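Local coordinates for TOG array regulator of axonemal microtubules protein 1 (Mus musculus, PDB 5DN7) that interacts with microtubules and promotes their polymerization through its HEAT-repeat TOG regions, and is involved in ciliogenesis and the regulation of cilium length, at residues L70-L75 with I109-K114; S78-V83 with D118-I123; K114-N119 with S156-E161. All coordinates share one frame; numbering follows the deposited sequence. Where two conformers were deposited one is given.

All three contacts join successive helical repeats of the second TOG region, their centres about 12 to 13 Å apart. Contacts 1 and 2 tie the same two predicted repeats at different levels: first helix to first helix in contact 1, then the starts of the second helices in contact 2. Contact 3 joins predicted repeats HEAT 6 and HEAT 7 and shares Lys114 with contact 1, and Asp118 and Asn119 with contact 2. Val115 CG1 lies 4.0 Å from Leu75 CD2 of contact 1 and 3.6 Å from Val83 CG1 of contact 2. In related TOG domains the turns joining the two helices of a repeat, here 74-80 and 114-121, form the tubulin-binding edge, probably also here.

Contact 1 of 3, residues L70-L75 with I109-K114; sequences LLYNLL and IAASVK
Tyr72 sends CG anti to its backbone N (chi1 -176°), which carries the ring across to helix 109-114, while Lys114 leaves its own helix extended and then turns at chi3 (-66°) to bring its amine over one face of that ring. The two side chains meet as a cation-pi pair: Lys114 NZ sits 3.3 Å from the centroid of the Tyr72 ring, almost exactly on the ring normal, and Lys114 CE adds a CH-pi contact over the same face at 3.8 Å from that centroid. The ammonium group also donates to the main chain, with Lys114 NZ 2.7 Å from Tyr72 O. This bond reaches the oxygen from above the carbonyl plane and not along a lone pair; the ring face and Tyr72 O thus both hold the same nitrogen. Asp76 gives that nitrogen a charged partner as well, in a salt bridge that probably favours the protonated state.

The edge of the ring is packed as well. Ala111 CA lies in the ring plane, 3.7 Å from Tyr72 CD1, and the small side chain beside it allows this close approach. On the inner side, Leu75 points toward the other helix and lays CD1 3.9 Å from Ala111 CB; the same residue continues inward onto Thr86 and Leu87 of helix 80-97. The aliphatic part of Lys114 closes over Leu75, with CD 3.9 Å from Leu75 CB.

The short helical segments run at only 9° to each other, their axes approaching to 9.9 Å, and the CA atoms of Tyr72 and Ala111 are 5.6 Å apart. Such near-parallel packing of the first helices of consecutive repeats, HEAT 5 and HEAT 6 by prediction, is the stacking expected in a HEAT solenoid such as this TOG domain.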
loop_
_atom_site.group_PDB
_atom_site.type_symbol
_atom_site.label_atom_id
_atom_site.label_comp_id
_atom_site.label_asym_id
_atom_site.label_seq_id
_atom_site.Cartn_x
_atom_site.Cartn_y
_atom_site.Cartn_z
ATOM N N LEU A 70 5.268 -13.802 -13.164
ATOM C CA LEU A 70 5.214 -15.034 -12.390
ATOM C C LEU A 70 4.799 -14.783 -10.933
ATOM O O LEU A 70 3.881 -15.441 -10.412
ATOM C CB LEU A 70 6.570 -15.732 -12.420
ATOM C CG LEU A 70 6.618 -17.013 -11.603
ATOM C CD1 LEU A 70 5.659 -18.023 -12.219
ATOM C CD2 LEU A 70 8.023 -17.561 -11.553
ATOM N N LEU A 71 5.465 -13.831 -10.283
ATOM C CA LEU A 71 5.109 -13.470 -8.911
ATOM C C LEU A 71 3.645 -13.036 -8.817
ATOM O O LEU A 71 2.943 -13.383 -7.869
ATOM C CB LEU A 71 6.026 -12.365 -8.388
ATOM C CG LEU A 71 7.506 -12.759 -8.329
ATOM C CD1 LEU A 71 8.345 -11.677 -7.687
ATOM C CD2 LEU A 71 7.708 -14.078 -7.607
ATOM N N TYR A 72 3.180 -12.300 -9.815
ATOM C CA TYR A 72 1.809 -11.824 -9.823
ATOM C C TYR A 72 0.851 -13.005 -9.884
ATOM O O TYR A 72 -0.194 -13.009 -9.225
ATOM C CB TYR A 72 1.580 -10.871 -11.001
ATOM C CG TYR A 72 0.204 -10.237 -11.039
ATOM C CD1 TYR A 72 -0.139 -9.230 -10.142
ATOM C CD2 TYR A 72 -0.749 -10.637 -11.982
ATOM C CE1 TYR A 72 -1.392 -8.637 -10.170
ATOM C CE2 TYR A 72 -2.005 -10.047 -12.025
ATOM C CZ TYR A 72 -2.325 -9.047 -11.109
ATOM O OH TYR A 72 -3.571 -8.450 -11.127
ATOM N N ASN A 73 1.168 -14.004 -10.669
ATOM C CA ASN A 73 0.370 -15.191 -10.671
ATOM C C ASN A 73 0.401 -15.980 -9.381
ATOM O O ASN A 73 -0.573 -16.499 -8.969
ATOM C CB ASN A 73 0.633 -16.032 -11.904
ATOM C CG ASN A 73 0.177 -15.347 -13.170
ATOM O OD1 ASN A 73 0.901 -15.307 -14.132
ATOM N ND2 ASN A 73 -1.008 -14.802 -13.168
ATOM N N LEU A 74 1.551 -16.053 -8.757
ATOM C CA LEU A 74 1.683 -16.787 -7.506
ATOM C C LEU A 74 0.839 -16.167 -6.384
ATOM O O LEU A 74 0.414 -16.860 -5.462
ATOM C CB LEU A 74 3.148 -16.853 -7.094
ATOM C CG LEU A 74 4.027 -17.728 -7.989
ATOM C CD1 LEU A 74 5.485 -17.663 -7.564
ATOM C CD2 LEU A 74 3.522 -19.166 -7.951
ATOM N N LEU A 75 0.579 -14.867 -6.470
ATOM C CA LEU A 75 -0.246 -14.203 -5.470
ATOM C C LEU A 75 -1.726 -14.566 -5.613
ATOM O O LEU A 75 -2.549 -14.158 -4.797
ATOM C CB LEU A 75 -0.072 -12.691 -5.548
ATOM C CG LEU A 75 1.331 -12.183 -5.236
ATOM C CD1 LEU A 75 1.391 -10.702 -5.477
ATOM C CD2 LEU A 75 1.729 -12.516 -3.792
ATOM N N ILE A 109 2.801 -2.287 -7.847
ATOM C CA ILE A 109 1.631 -1.793 -7.115
ATOM C C ILE A 109 0.367 -2.641 -7.391
ATOM O O ILE A 109 -0.413 -2.878 -6.476
ATOM C CB ILE A 109 1.354 -0.294 -7.412
ATOM C CG1 ILE A 109 2.312 0.576 -6.598
ATOM C CG2 ILE A 109 -0.077 0.091 -7.034
ATOM C CD1 ILE A 109 2.051 2.096 -6.714
ATOM N N ALA A 110 0.173 -3.127 -8.616
ATOM C CA ALA A 110 -0.992 -3.974 -8.881
ATOM C C ALA A 110 -0.880 -5.264 -8.057
ATOM O O ALA A 110 -1.854 -5.710 -7.383
ATOM C CB ALA A 110 -1.112 -4.288 -10.361
ATOM N N ALA A 111 0.328 -5.833 -8.082
ATOM C CA ALA A 111 0.617 -7.030 -7.292
ATOM C C ALA A 111 0.320 -6.791 -5.817
ATOM O O ALA A 111 -0.282 -7.628 -5.148
ATOM C CB ALA A 111 2.061 -7.472 -7.480
ATOM N N SER A 112 0.710 -5.636 -5.308
ATOM C CA SER A 112 0.518 -5.371 -3.891
ATOM C C SER A 112 -0.946 -5.092 -3.530
ATOM O O SER A 112 -1.414 -5.449 -2.434
ATOM C CB SER A 112 1.411 -4.218 -3.466
ATOM O OG SER A 112 2.767 -4.562 -3.728
ATOM N N VAL A 113 -1.680 -4.475 -4.444
ATOM C CA VAL A 113 -3.079 -4.196 -4.185
ATOM C C VAL A 113 -3.881 -5.506 -4.142
ATOM O O VAL A 113 -4.797 -5.651 -3.313
ATOM C CB VAL A 113 -3.686 -3.238 -5.245
ATOM C CG1 VAL A 113 -5.210 -3.175 -5.090
ATOM C CG2 VAL A 113 -3.077 -1.849 -5.113
ATOM N N LYS A 114 -3.540 -6.454 -5.019
ATOM C CA LYS A 114 -4.205 -7.758 -4.992
ATOM C C LYS A 114 -4.307 -8.392 -3.587
ATOM O O LYS A 114 -5.363 -8.906 -3.218
ATOM C CB LYS A 114 -3.494 -8.737 -5.925
ATOM C CG LYS A 114 -4.157 -10.105 -5.951
ATOM C CD LYS A 114 -3.371 -11.115 -6.774
ATOM C CE LYS A 114 -3.351 -10.744 -8.242
ATOM N NZ LYS A 114 -2.599 -11.738 -9.055
#

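Contact 2 of 3, residues S78-V83 with D118-I123; sequences SNFKVV and DNKLVI
Val83 N, on a residue that meets Ile123 across the contact, donates to Asn79 O at 3.3 Å, and Val82 N shares that Asn79 oxygen more weakly at 3.0 Å. Asn79 is the N-cap, and its OD1 accepts a weak capping bond from Lys81 N. This start of the helix presents Phe80 to the facing segment. Its CG stands between the backbone N and the carbonyl carbon (chi1 81°), and the ring is sandwiched between two lysine alkyl chains. Lys120 CD lies 3.4 Å above one face of the Phe80 ring, offset toward the rim, and Lys81 CG takes the opposite face. The Lys120 and Phe80 side chains cross at about a right angle; Lys120 bends only at chi4 (61°), where its NZ turns back to a weak, long salt bridge with Asp118 OD1 at 3.4 Å. Val122 CG2 touches the ring edge, 4.1 Å from Phe80 CE2. Deeper in, Ile123 CD1 packs 4.0 Å from Val83 CG1 in the interior between the two repeats. No hydrogen bond crosses between the segments, so these second-helix starts are held by apolar and CH-pi packing; the one ion pair here, Lys120 with Asp118, is weak and lies within a single segment, so it probably adds little to their cohesion.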
loop_
_atom_site.group_PDB
_atom_site.type_symbol
_atom_site.label_atom_id
_atom_site.label_comp_id
_atom_site.label_asym_id
_atom_site.label_seq_id
_atom_site.Cartn_x
_atom_site.Cartn_y
_atom_site.Cartn_z
ATOM N N SER A 78 -4.558 -19.988 -3.537
ATOM C CA SER A 78 -5.561 -20.092 -2.474
ATOM C C SER A 78 -4.916 -20.247 -1.115
ATOM O O SER A 78 -5.526 -19.933 -0.099
ATOM C CB SER A 78 -6.514 -21.271 -2.715
ATOM O OG SER A 78 -7.323 -21.049 -3.858
ATOM N N ASN A 79 -3.686 -20.749 -1.103
ATOM C CA ASN A 79 -2.953 -20.947 0.129
ATOM C C ASN A 79 -2.187 -19.697 0.544
ATOM O O ASN A 79 -1.223 -19.317 -0.112
ATOM C CB ASN A 79 -1.994 -22.127 -0.023
ATOM C CG ASN A 79 -1.073 -22.283 1.164
ATOM O OD1 ASN A 79 -1.438 -21.965 2.297
ATOM N ND2 ASN A 79 0.128 -22.799 0.918
ATOM N N PHE A 80 -2.593 -19.087 1.658
ATOM C CA PHE A 80 -2.028 -17.796 2.064
ATOM C C PHE A 80 -0.551 -17.879 2.390
ATOM O O PHE A 80 0.099 -16.854 2.431
ATOM C CB PHE A 80 -2.767 -17.204 3.274
ATOM C CG PHE A 80 -2.330 -17.777 4.591
ATOM C CD1 PHE A 80 -2.879 -18.957 5.065
ATOM C CD2 PHE A 80 -1.369 -17.133 5.358
ATOM C CE1 PHE A 80 -2.470 -19.491 6.296
ATOM C CE2 PHE A 80 -0.954 -17.650 6.567
ATOM C CZ PHE A 80 -1.504 -18.827 7.045
ATOM N N LYS A 81 -0.024 -19.076 2.637
ATOM C CA LYS A 81 1.398 -19.217 2.968
ATOM C C LYS A 81 2.260 -19.077 1.711
ATOM O O LYS A 81 3.393 -18.556 1.761
ATOM C CB LYS A 81 1.667 -20.558 3.651
ATOM C CG LYS A 81 0.890 -20.766 4.955
ATOM C CD LYS A 81 0.961 -22.219 5.428
ATOM C CE LYS A 81 0.372 -22.388 6.829
ATOM N NZ LYS A 81 -0.044 -23.801 7.108
ATOM N N VAL A 82 1.711 -19.549 0.592
ATOM C CA VAL A 82 2.302 -19.312 -0.718
ATOM C C VAL A 82 2.272 -17.820 -1.036
ATOM O O VAL A 82 3.266 -17.259 -1.464
ATOM C CB VAL A 82 1.576 -20.088 -1.830
ATOM C CG1 VAL A 82 2.098 -19.666 -3.190
ATOM C CG2 VAL A 82 1.765 -21.580 -1.634
ATOM N N VAL A 83 1.131 -17.183 -0.804
ATOM C CA VAL A 83 1.031 -15.748 -1.012
ATOM C C VAL A 83 2.080 -15.011 -0.180
ATOM O O VAL A 83 2.787 -14.141 -0.692
ATOM C CB VAL A 83 -0.372 -15.228 -0.660
ATOM C CG1 VAL A 83 -0.416 -13.716 -0.764
ATOM C CG2 VAL A 83 -1.404 -15.857 -1.572
ATOM N N ASP A 118 -6.586 -9.589 1.698
ATOM C CA ASP A 118 -6.268 -10.684 2.598
ATOM C C ASP A 118 -6.006 -10.154 4.002
ATOM O O ASP A 118 -5.029 -9.446 4.246
ATOM C CB ASP A 118 -5.060 -11.472 2.076
ATOM C CG ASP A 118 -4.739 -12.695 2.933
ATOM O OD1 ASP A 118 -5.464 -12.955 3.930
ATOM O OD2 ASP A 118 -3.770 -13.413 2.594
ATOM N N ASN A 119 -6.888 -10.515 4.922
ATOM C CA ASN A 119 -6.940 -9.903 6.230
ATOM C C ASN A 119 -5.965 -10.537 7.226
ATOM O O ASN A 119 -6.309 -10.738 8.387
ATOM C CB ASN A 119 -8.375 -10.000 6.773
ATOM C CG ASN A 119 -8.614 -9.078 7.945
ATOM O OD1 ASN A 119 -8.114 -7.953 7.963
ATOM N ND2 ASN A 119 -9.351 -9.557 8.952
ATOM N N LYS A 120 -4.762 -10.871 6.782
ATOM C CA LYS A 120 -3.834 -11.575 7.659
ATOM C C LYS A 120 -2.629 -10.718 7.986
ATOM O O LYS A 120 -2.055 -10.062 7.108
ATOM C CB LYS A 120 -3.396 -12.907 7.037
ATOM C CG LYS A 120 -4.552 -13.909 6.905
ATOM C CD LYS A 120 -4.093 -15.214 6.287
ATOM C CE LYS A 120 -5.221 -16.270 6.279
ATOM N NZ LYS A 120 -6.411 -15.854 5.482
ATOM N N LEU A 121 -2.253 -10.728 9.258
ATOM C CA LEU A 121 -1.156 -9.912 9.709
ATOM C C LEU A 121 0.161 -10.245 8.997
ATOM O O LEU A 121 0.910 -9.328 8.684
ATOM C CB LEU A 121 -1.004 -10.037 11.232
ATOM C CG LEU A 121 0.055 -9.190 11.936
ATOM C CD1 LEU A 121 -0.413 -8.770 13.344
ATOM C CD2 LEU A 121 1.379 -9.965 12.032
ATOM N N VAL A 122 0.477 -11.512 8.735
ATOM C CA VAL A 122 1.776 -11.792 8.076
ATOM C C VAL A 122 1.834 -11.158 6.656
ATOM O O VAL A 122 2.854 -10.544 6.215
ATOM C CB VAL A 122 2.072 -13.326 8.000
ATOM C CG1 VAL A 122 2.569 -13.860 9.355
ATOM C CG2 VAL A 122 0.869 -14.090 7.526
ATOM N N ILE A 123 0.695 -11.252 5.978
ATOM C CA ILE A 123 0.518 -10.638 4.681
ATOM C C ILE A 123 0.723 -9.129 4.771
ATOM O O ILE A 123 1.574 -8.586 4.080
ATOM C CB ILE A 123 -0.870 -10.967 4.106
ATOM C CG1 ILE A 123 -0.957 -12.463 3.826
ATOM C CG2 ILE A 123 -1.147 -10.169 2.844
ATOM C CD1 ILE A 123 0.267 -13.014 3.152
#

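Contact 3 of 3, residues K114-N119 with S156-E161; sequences KVLADN and SRVREE
Arg157 reaches back into the turn at Leu116-Asn119: chi1 and chi2 are both near 180°, running the chain out straight, before a twist at chi3 (134°), away from a staggered value, folds the guanidinium alongside the carbonyls there. Two conformers were deposited for this side chain, so the finer geometry is doubtful, including the very short 2.5 Å bond from Arg157 NE to Leu116 O. In one conformer Asn119 CA sits 3.5 Å above the centre of one face of the Arg157 guanidinium, and Glu161 CG lies 3.8 Å above the opposite face. Asn119 OD1 approaches Arg157 NH1 to 2.9 Å. The amide and guanidinium planes are 59° apart. The turn lies between the two helices of predicted repeat HEAT 6, and Arg157 lies in the first turn of helix 156-172, in predicted repeat HEAT 7, as befits a HEAT solenoid whose successive repeats pack side by side. Leu116 and Val158 supply the apolar part: Leu116 CB is 4.2 Å from Val158 CG2, which also lies 4.4 Å from Ala117 CB. Leu116 CD1 reaches Glu161 CB at 4.1 Å. The Glu161 carboxylate is hydrogen-bonded to Tyr127 OH and Asn164 ND2.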
loop_
_atom_site.group_PDB
_atom_site.type_symbol
_atom_site.label_atom_id
_atom_site.label_comp_id
_atom_site.label_asym_id
_atom_site.label_seq_id
_atom_site.Cartn_x
_atom_site.Cartn_y
_atom_site.Cartn_z
ATOM N N LYS A 114 -3.540 -6.454 -5.019
ATOM C CA LYS A 114 -4.205 -7.758 -4.992
ATOM C C LYS A 114 -4.307 -8.392 -3.587
ATOM O O LYS A 114 -5.363 -8.906 -3.218
ATOM C CB LYS A 114 -3.494 -8.737 -5.925
ATOM C CG LYS A 114 -4.157 -10.105 -5.951
ATOM C CD LYS A 114 -3.371 -11.115 -6.774
ATOM C CE LYS A 114 -3.351 -10.744 -8.242
ATOM N NZ LYS A 114 -2.599 -11.738 -9.055
ATOM N N VAL A 115 -3.225 -8.360 -2.804
ATOM C CA VAL A 115 -3.213 -9.042 -1.512
ATOM C C VAL A 115 -3.769 -8.184 -0.369
ATOM O O VAL A 115 -3.802 -8.627 0.769
ATOM C CB VAL A 115 -1.783 -9.513 -1.118
ATOM C CG1 VAL A 115 -1.258 -10.520 -2.131
ATOM C CG2 VAL A 115 -0.822 -8.310 -0.932
ATOM N N LEU A 116 -4.200 -6.962 -0.658
ATOM C CA LEU A 116 -4.787 -6.123 0.382
ATOM C C LEU A 116 -6.138 -6.653 0.891
ATOM O O LEU A 116 -6.592 -6.273 1.981
ATOM C CB LEU A 116 -4.976 -4.708 -0.124
ATOM C CG LEU A 116 -3.778 -3.853 -0.531
ATOM C CD1 LEU A 116 -4.324 -2.478 -0.852
ATOM C CD2 LEU A 116 -2.720 -3.780 0.558
ATOM N N ALA A 117 -6.789 -7.495 0.088
ATOM C CA ALA A 117 -8.048 -8.109 0.476
ATOM C C ALA A 117 -7.832 -9.151 1.553
ATOM O O ALA A 117 -8.784 -9.559 2.231
ATOM C CB ALA A 117 -8.727 -8.751 -0.725
ATOM N N ASP A 118 -6.586 -9.589 1.698
ATOM C CA ASP A 118 -6.268 -10.684 2.598
ATOM C C ASP A 118 -6.006 -10.154 4.002
ATOM O O ASP A 118 -5.029 -9.446 4.246
ATOM C CB ASP A 118 -5.060 -11.472 2.076
ATOM C CG ASP A 118 -4.739 -12.695 2.933
ATOM O OD1 ASP A 118 -5.464 -12.955 3.930
ATOM O OD2 ASP A 118 -3.770 -13.413 2.594
ATOM N N ASN A 119 -6.888 -10.515 4.922
ATOM C CA ASN A 119 -6.940 -9.903 6.230
ATOM C C ASN A 119 -5.965 -10.537 7.226
ATOM O O ASN A 119 -6.309 -10.738 8.387
ATOM C CB ASN A 119 -8.375 -10.000 6.773
ATOM C CG ASN A 119 -8.614 -9.078 7.945
ATOM O OD1 ASN A 119 -8.114 -7.953 7.963
ATOM N ND2 ASN A 119 -9.351 -9.557 8.952
ATOM N N SER A 156 -14.090 -3.862 0.001
ATOM C CA SER A 156 -13.950 -2.801 0.990
ATOM C C SER A 156 -12.648 -2.880 1.835
ATOM O O SER A 156 -12.177 -1.848 2.341
ATOM C CB SER A 156 -15.180 -2.767 1.908
ATOM O OG SER A 156 -15.357 -3.988 2.589
ATOM N N ARG A 157 -12.037 -4.055 1.975
ATOM C CA ARG A 157 -10.760 -4.097 2.694
ATOM C C ARG A 157 -9.650 -3.440 1.871
ATOM O O ARG A 157 -8.733 -2.834 2.434
ATOM C CB ARG A 157 -10.341 -5.521 3.072
ATOM C CG ARG A 157 -9.121 -5.512 4.006
ATOM C CD ARG A 157 -8.624 -6.893 4.393
ATOM N NE ARG A 157 -7.171 -6.979 4.272
ATOM C CZ ARG A 157 -6.312 -6.529 5.182
ATOM N NH1 ARG A 157 -6.764 -5.968 6.297
ATOM N NH2 ARG A 157 -5.004 -6.650 4.980
ATOM N N VAL A 158 -9.735 -3.542 0.545
ATOM C CA VAL A 158 -8.803 -2.847 -0.335
ATOM C C VAL A 158 -8.908 -1.351 -0.090
ATOM O O VAL A 158 -7.898 -0.691 0.107
ATOM C CB VAL A 158 -9.074 -3.156 -1.830
ATOM C CG1 VAL A 158 -8.312 -2.183 -2.735
ATOM C CG2 VAL A 158 -8.693 -4.591 -2.133
ATOM N N ARG A 159 -10.132 -0.830 -0.080
ATOM C CA ARG A 159 -10.353 0.599 0.143
ATOM C C ARG A 159 -9.809 1.039 1.513
ATOM O O ARG A 159 -9.093 2.057 1.637
ATOM C CB ARG A 159 -11.852 0.925 0.004
ATOM C CG ARG A 159 -12.441 0.480 -1.366
ATOM C CD ARG A 159 -13.711 1.213 -1.744
ATOM N NE ARG A 159 -14.794 1.032 -0.780
ATOM C CZ ARG A 159 -15.589 -0.044 -0.726
ATOM N NH1 ARG A 159 -15.417 -1.057 -1.572
ATOM N NH2 ARG A 159 -16.562 -0.104 0.185
ATOM N N GLU A 160 -10.163 0.255 2.532
ATOM C CA GLU A 160 -9.720 0.501 3.899
ATOM C C GLU A 160 -8.190 0.614 3.995
ATOM O O GLU A 160 -7.672 1.571 4.547
ATOM C CB GLU A 160 -10.212 -0.607 4.825
ATOM C CG GLU A 160 -10.132 -0.239 6.303
ATOM C CD GLU A 160 -10.263 -1.452 7.254
ATOM O OE1 GLU A 160 -10.892 -2.480 6.893
ATOM O OE2 GLU A 160 -9.734 -1.355 8.386
ATOM N N GLU A 161 -7.496 -0.377 3.439
ATOM C CA GLU A 161 -6.042 -0.413 3.437
ATOM C C GLU A 161 -5.388 0.653 2.567
ATOM O O GLU A 161 -4.294 1.095 2.881
ATOM C CB GLU A 161 -5.569 -1.787 2.989
ATOM C CG GLU A 161 -5.755 -2.825 4.079
ATOM C CD GLU A 161 -5.003 -2.447 5.353
ATOM O OE1 GLU A 161 -3.799 -2.767 5.457
ATOM O OE2 GLU A 161 -5.617 -1.833 6.254
#